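Local coordinates for protein aldehyde dehydrogenase (Bartonella henselae, PDB 3I44) that probably oxidises aldehydes to carboxylic acids with NAD+ or NADP+ as electron acceptor, as other members of the aldehyde dehydrogenase family do, at residues A[108-120]-A[335-347]. The protein carries 1 engineered substitution. Sequence-based numbering, arbitrary orientation.
Sequences TISMEMGAPIDMA and GHQTGNHIGPVVS. With NA (sodium ion), chain B.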
loop_
_atom_site.group_PDB
_atom_site.type_symbol
_atom_site.label_atom_id
_atom_site.label_comp_id
_atom_site.label_asym_id
_atom_site.label_seq_id
_atom_site.Cartn_x
_atom_site.Cartn_y
_atom_site.Cartn_z
ATOM N N THR A 108 -32.009 11.439 8.953
ATOM C CA THR A 108 -31.793 10.122 8.353
ATOM C C THR A 108 -30.746 9.341 9.166
ATOM O O THR A 108 -30.963 8.182 9.555
ATOM C CB THR A 108 -31.358 10.250 6.935
ATOM O OG1 THR A 108 -32.340 10.978 6.194
ATOM C CG2 THR A 108 -31.130 8.883 6.278
ATOM N N ILE A 109 -29.630 9.997 9.472
ATOM C CA ILE A 109 -28.582 9.354 10.258
ATOM C C ILE A 109 -29.074 8.972 11.646
ATOM O O ILE A 109 -28.878 7.832 12.084
ATOM C CB ILE A 109 -27.321 10.226 10.360
ATOM C CG1 ILE A 109 -26.668 10.345 8.960
ATOM C CG2 ILE A 109 -26.375 9.634 11.436
ATOM C CD1 ILE A 109 -25.453 11.345 8.862
ATOM N N SER A 110 -29.721 9.926 12.328
ATOM C CA SER A 110 -30.300 9.679 13.654
ATOM C C SER A 110 -31.216 8.443 13.627
ATOM O O SER A 110 -31.069 7.517 14.440
ATOM C CB SER A 110 -31.100 10.905 14.109
ATOM O OG SER A 110 -31.510 10.782 15.445
ATOM N N MET A 111 -32.130 8.431 12.669
ATOM C CA MET A 111 -33.086 7.323 12.539
ATOM C C MET A 111 -32.461 5.956 12.297
ATOM O O MET A 111 -32.838 4.996 12.955
ATOM C CB MET A 111 -34.085 7.606 11.407
ATOM C CG MET A 111 -35.030 6.452 11.123
ATOM S SD MET A 111 -36.362 6.944 9.981
ATOM C CE MET A 111 -35.592 6.776 8.400
ATOM N N GLU A 112 -31.527 5.871 11.349
ATOM C CA GLU A 112 -30.946 4.585 10.893
ATOM C C GLU A 112 -29.866 4.014 11.813
ATOM O O GLU A 112 -29.707 2.794 11.873
ATOM C CB GLU A 112 -30.406 4.721 9.450
ATOM C CG GLU A 112 -29.083 5.506 9.349
ATOM C CD GLU A 112 -28.539 5.696 7.910
ATOM O OE1 GLU A 112 -29.188 5.261 6.970
ATOM O OE2 GLU A 112 -27.414 6.239 7.743
ATOM N N MET A 113 -29.113 4.868 12.535
ATOM C CA MET A 113 -28.066 4.351 13.417
ATOM C C MET A 113 -28.095 4.847 14.860
ATOM O O MET A 113 -27.282 4.431 15.680
ATOM C CB MET A 113 -26.665 4.461 12.765
ATOM C CG MET A 113 -26.241 5.824 12.275
ATOM S SD MET A 113 -25.869 6.887 13.671
ATOM C CE MET A 113 -24.552 5.971 14.516
ATOM N N GLY A 114 -29.033 5.735 15.177
ATOM C CA GLY A 114 -29.345 6.080 16.558
ATOM C C GLY A 114 -28.685 7.328 17.107
ATOM O O GLY A 114 -28.859 7.620 18.307
ATOM N N ALA A 115 -27.922 8.059 16.276
ATOM C CA ALA A 115 -27.264 9.272 16.757
ATOM C C ALA A 115 -28.271 10.281 17.314
ATOM O O ALA A 115 -29.191 10.670 16.609
ATOM C CB ALA A 115 -26.410 9.920 15.651
ATOM N N PRO A 116 -28.106 10.721 18.576
ATOM C CA PRO A 116 -29.007 11.780 19.033
ATOM C C PRO A 116 -28.985 12.988 18.090
ATOM O O PRO A 116 -27.921 13.405 17.667
ATOM C CB PRO A 116 -28.472 12.155 20.406
ATOM C CG PRO A 116 -27.785 10.870 20.895
ATOM C CD PRO A 116 -27.193 10.266 19.640
ATOM N N ILE A 117 -30.161 13.486 17.747
ATOM C CA ILE A 117 -30.362 14.433 16.661
ATOM C C ILE A 117 -29.486 15.695 16.702
ATOM O O ILE A 117 -29.043 16.160 15.648
ATOM C CB ILE A 117 -31.879 14.793 16.525
ATOM C CG1 ILE A 117 -32.165 15.590 15.251
ATOM C CG2 ILE A 117 -32.378 15.517 17.762
ATOM C CD1 ILE A 117 -32.035 14.789 13.956
ATOM N N ASP A 118 -29.204 16.248 17.878
ATOM C CA ASP A 118 -28.333 17.428 17.913
ATOM C C ASP A 118 -26.961 17.070 17.348
ATOM O O ASP A 118 -26.454 17.759 16.444
ATOM C CB ASP A 118 -28.154 17.975 19.330
ATOM C CG ASP A 118 -29.421 18.587 19.895
ATOM O OD1 ASP A 118 -30.358 18.884 19.108
ATOM O OD2 ASP A 118 -29.457 18.751 21.143
ATOM N N MET A 119 -26.372 15.989 17.863
ATOM C CA MET A 119 -25.053 15.563 17.400
ATOM C C MET A 119 -25.130 14.925 16.012
ATOM O O MET A 119 -24.148 14.953 15.290
ATOM C CB MET A 119 -24.295 14.712 18.418
ATOM C CG MET A 119 -24.711 13.208 18.540
ATOM S SD MET A 119 -24.052 12.070 17.299
ATOM C CE MET A 119 -22.314 12.054 17.800
ATOM N N ALA A 120 -26.307 14.430 15.613
ATOM C CA ALA A 120 -26.523 13.963 14.248
ATOM C C ALA A 120 -26.319 15.137 13.272
ATOM O O ALA A 120 -25.809 14.956 12.163
ATOM C CB ALA A 120 -27.967 13.349 14.074
ATOM N N GLY A 335 -32.646 8.532 19.644
ATOM C CA GLY A 335 -32.033 9.374 18.625
ATOM C C GLY A 335 -32.861 10.608 18.326
ATOM O O GLY A 335 -32.319 11.671 18.068
ATOM N N HIS A 336 -34.188 10.457 18.366
ATOM C CA HIS A 336 -35.101 11.518 17.931
ATOM C C HIS A 336 -35.192 12.682 18.953
ATOM O O HIS A 336 -35.598 13.752 18.590
ATOM C CB HIS A 336 -36.488 10.947 17.592
ATOM C CG HIS A 336 -37.211 10.335 18.771
ATOM N ND1 HIS A 336 -37.829 11.094 19.749
ATOM C CD2 HIS A 336 -37.418 9.038 19.115
ATOM C CE1 HIS A 336 -38.362 10.289 20.655
ATOM N NE2 HIS A 336 -38.138 9.037 20.289
ATOM N N GLN A 337 -34.802 12.474 20.208
ATOM C CA GLN A 337 -34.808 13.534 21.224
ATOM C C GLN A 337 -33.595 14.467 21.154
ATOM O O GLN A 337 -32.452 14.000 21.049
ATOM C CB GLN A 337 -34.766 12.942 22.638
ATOM C CG GLN A 337 -36.083 12.521 23.251
ATOM C CD GLN A 337 -35.883 12.031 24.705
ATOM O OE1 GLN A 337 -34.814 12.233 25.323
ATOM N NE2 GLN A 337 -36.907 11.371 25.245
ATOM N N THR A 338 -33.848 15.769 21.323
ATOM C CA THR A 338 -32.792 16.773 21.409
ATOM C C THR A 338 -32.052 16.607 22.721
ATOM O O THR A 338 -32.509 15.895 23.615
ATOM C CB THR A 338 -33.350 18.201 21.293
ATOM O OG1 THR A 338 -34.242 18.449 22.378
ATOM C CG2 THR A 338 -34.105 18.409 19.968
ATOM N N GLY A 339 -30.887 17.232 22.838
ATOM C CA GLY A 339 -30.056 17.123 24.073
ATOM C C GLY A 339 -28.779 16.325 23.887
ATOM O O GLY A 339 -28.518 15.782 22.811
ATOM N N ASN A 340 -27.983 16.250 24.946
ATOM C CA ASN A 340 -26.666 15.634 24.888
ATOM C C ASN A 340 -26.553 14.279 25.596
ATOM O O ASN A 340 -25.488 13.893 26.055
ATOM C CB ASN A 340 -25.650 16.610 25.481
ATOM C CG ASN A 340 -25.841 16.790 26.969
ATOM O OD1 ASN A 340 -26.893 16.446 27.501
ATOM N ND2 ASN A 340 -24.826 17.323 27.651
ATOM N N HIS A 341 -27.652 13.554 25.703
ATOM C CA HIS A 341 -27.590 12.149 26.091
ATOM C C HIS A 341 -26.850 11.371 24.963
ATOM O O HIS A 341 -26.672 11.904 23.857
ATOM C CB HIS A 341 -29.026 11.625 26.239
ATOM C CG HIS A 341 -29.869 11.795 25.000
ATOM N ND1 HIS A 341 -30.465 12.989 24.656
ATOM C CD2 HIS A 341 -30.214 10.918 24.030
ATOM C CE1 HIS A 341 -31.142 12.836 23.532
ATOM N NE2 HIS A 341 -31.010 11.586 23.135
ATOM N N ILE A 342 -26.394 10.145 25.252
ATOM C CA ILE A 342 -25.983 9.204 24.204
ATOM C C ILE A 342 -27.213 8.390 23.734
ATOM O O ILE A 342 -28.235 8.282 24.453
ATOM C CB ILE A 342 -24.786 8.293 24.619
ATOM C CG1 ILE A 342 -25.184 7.245 25.676
ATOM C CG2 ILE A 342 -23.575 9.168 25.141
ATOM C CD1 ILE A 342 -24.027 6.370 26.100
ATOM N N GLY A 343 -27.148 7.903 22.501
ATOM C CA GLY A 343 -28.239 7.142 21.887
ATOM C C GLY A 343 -28.031 5.656 22.122
ATOM O O GLY A 343 -27.124 5.250 22.884
ATOM N N PRO A 344 -28.866 4.822 21.467
ATOM C CA PRO A 344 -28.592 3.395 21.512
ATOM C C PRO A 344 -27.347 3.050 20.691
ATOM O O PRO A 344 -26.855 3.888 19.893
ATOM C CB PRO A 344 -29.827 2.798 20.858
ATOM C CG PRO A 344 -30.272 3.799 19.933
ATOM C CD PRO A 344 -30.009 5.119 20.585
ATOM N N VAL A 345 -26.818 1.847 20.893
ATOM C CA VAL A 345 -25.903 1.284 19.904
ATOM C C VAL A 345 -26.728 0.807 18.693
ATOM O O VAL A 345 -27.967 0.738 18.734
ATOM C CB VAL A 345 -24.977 0.194 20.474
ATOM C CG1 VAL A 345 -24.158 0.759 21.643
ATOM C CG2 VAL A 345 -25.771 -1.072 20.860
ATOM N N VAL A 346 -26.045 0.523 17.595
ATOM C CA VAL A 346 -26.701 0.513 16.278
ATOM C C VAL A 346 -27.596 -0.705 16.044
ATOM O O VAL A 346 -28.577 -0.604 15.308
ATOM C CB VAL A 346 -25.669 0.580 15.105
ATOM C CG1 VAL A 346 -24.781 -0.658 15.071
ATOM C CG2 VAL A 346 -26.392 0.766 13.748
ATOM N N SER A 347 -27.237 -1.833 16.646
ATOM C CA SER A 347 -27.903 -3.119 16.360
ATOM C C SER A 347 -27.965 -4.085 17.528
ATOM O O SER A 347 -27.226 -3.977 18.546
ATOM C CB SER A 347 -27.227 -3.833 15.169
ATOM O OG SER A 347 -26.014 -4.466 15.555
HETATM NA NA NA B . -30.075 0.505 11.251
HETATM O O HOH W 1 -25.760 5.172 17.711
HETATM O O HOH W 2 -29.957 15.390 20.462
HETATM O O HOH W 3 -26.311 15.095 20.991
HETATM O O HOH W 4 -29.524 -0.735 12.758
HETATM O O HOH W 5 -30.591 -1.955 10.402
#
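The tight turn at G114 and A115 between helices 102-113 and 117-141 packs, with P116, I117 and D118 after it, into the long loop that leads to helix 348-363. P116, the N-cap residue of the second helix, wedges into this loop: its CG lies 3.3 Å from H341 O, and its CB meets the H341 ring obliquely near NE2, a nitrogen hydrogen-bonded to P334 O. I117 N donates to G335 O over 2.8 Å, in the carbonyl plane but bent at the hydrogen (134°). One residue on, D118 takes G339 N on OD2 at 2.7 Å, the N-H arriving from above the carboxylate plane, while OD1 lies against T338 CB. A water bridges D118 N to the carbonyls of Q337 and G339. Within the turn, chi1 of -172° brings the S110 hydroxyl to A115 O, 2.6 Å from OG, and ties the helix end to the turn. V346 CG2 touches M113 CB at 3.8 Å, and a second water joins M113 O to P344 O. E112 O binds the sodium ion with I46 O and I199 O, and a sodium-bound water donates to V346 O. The site, three backbone carbonyls and two waters, sits beside the C-terminal end of helix 102-113.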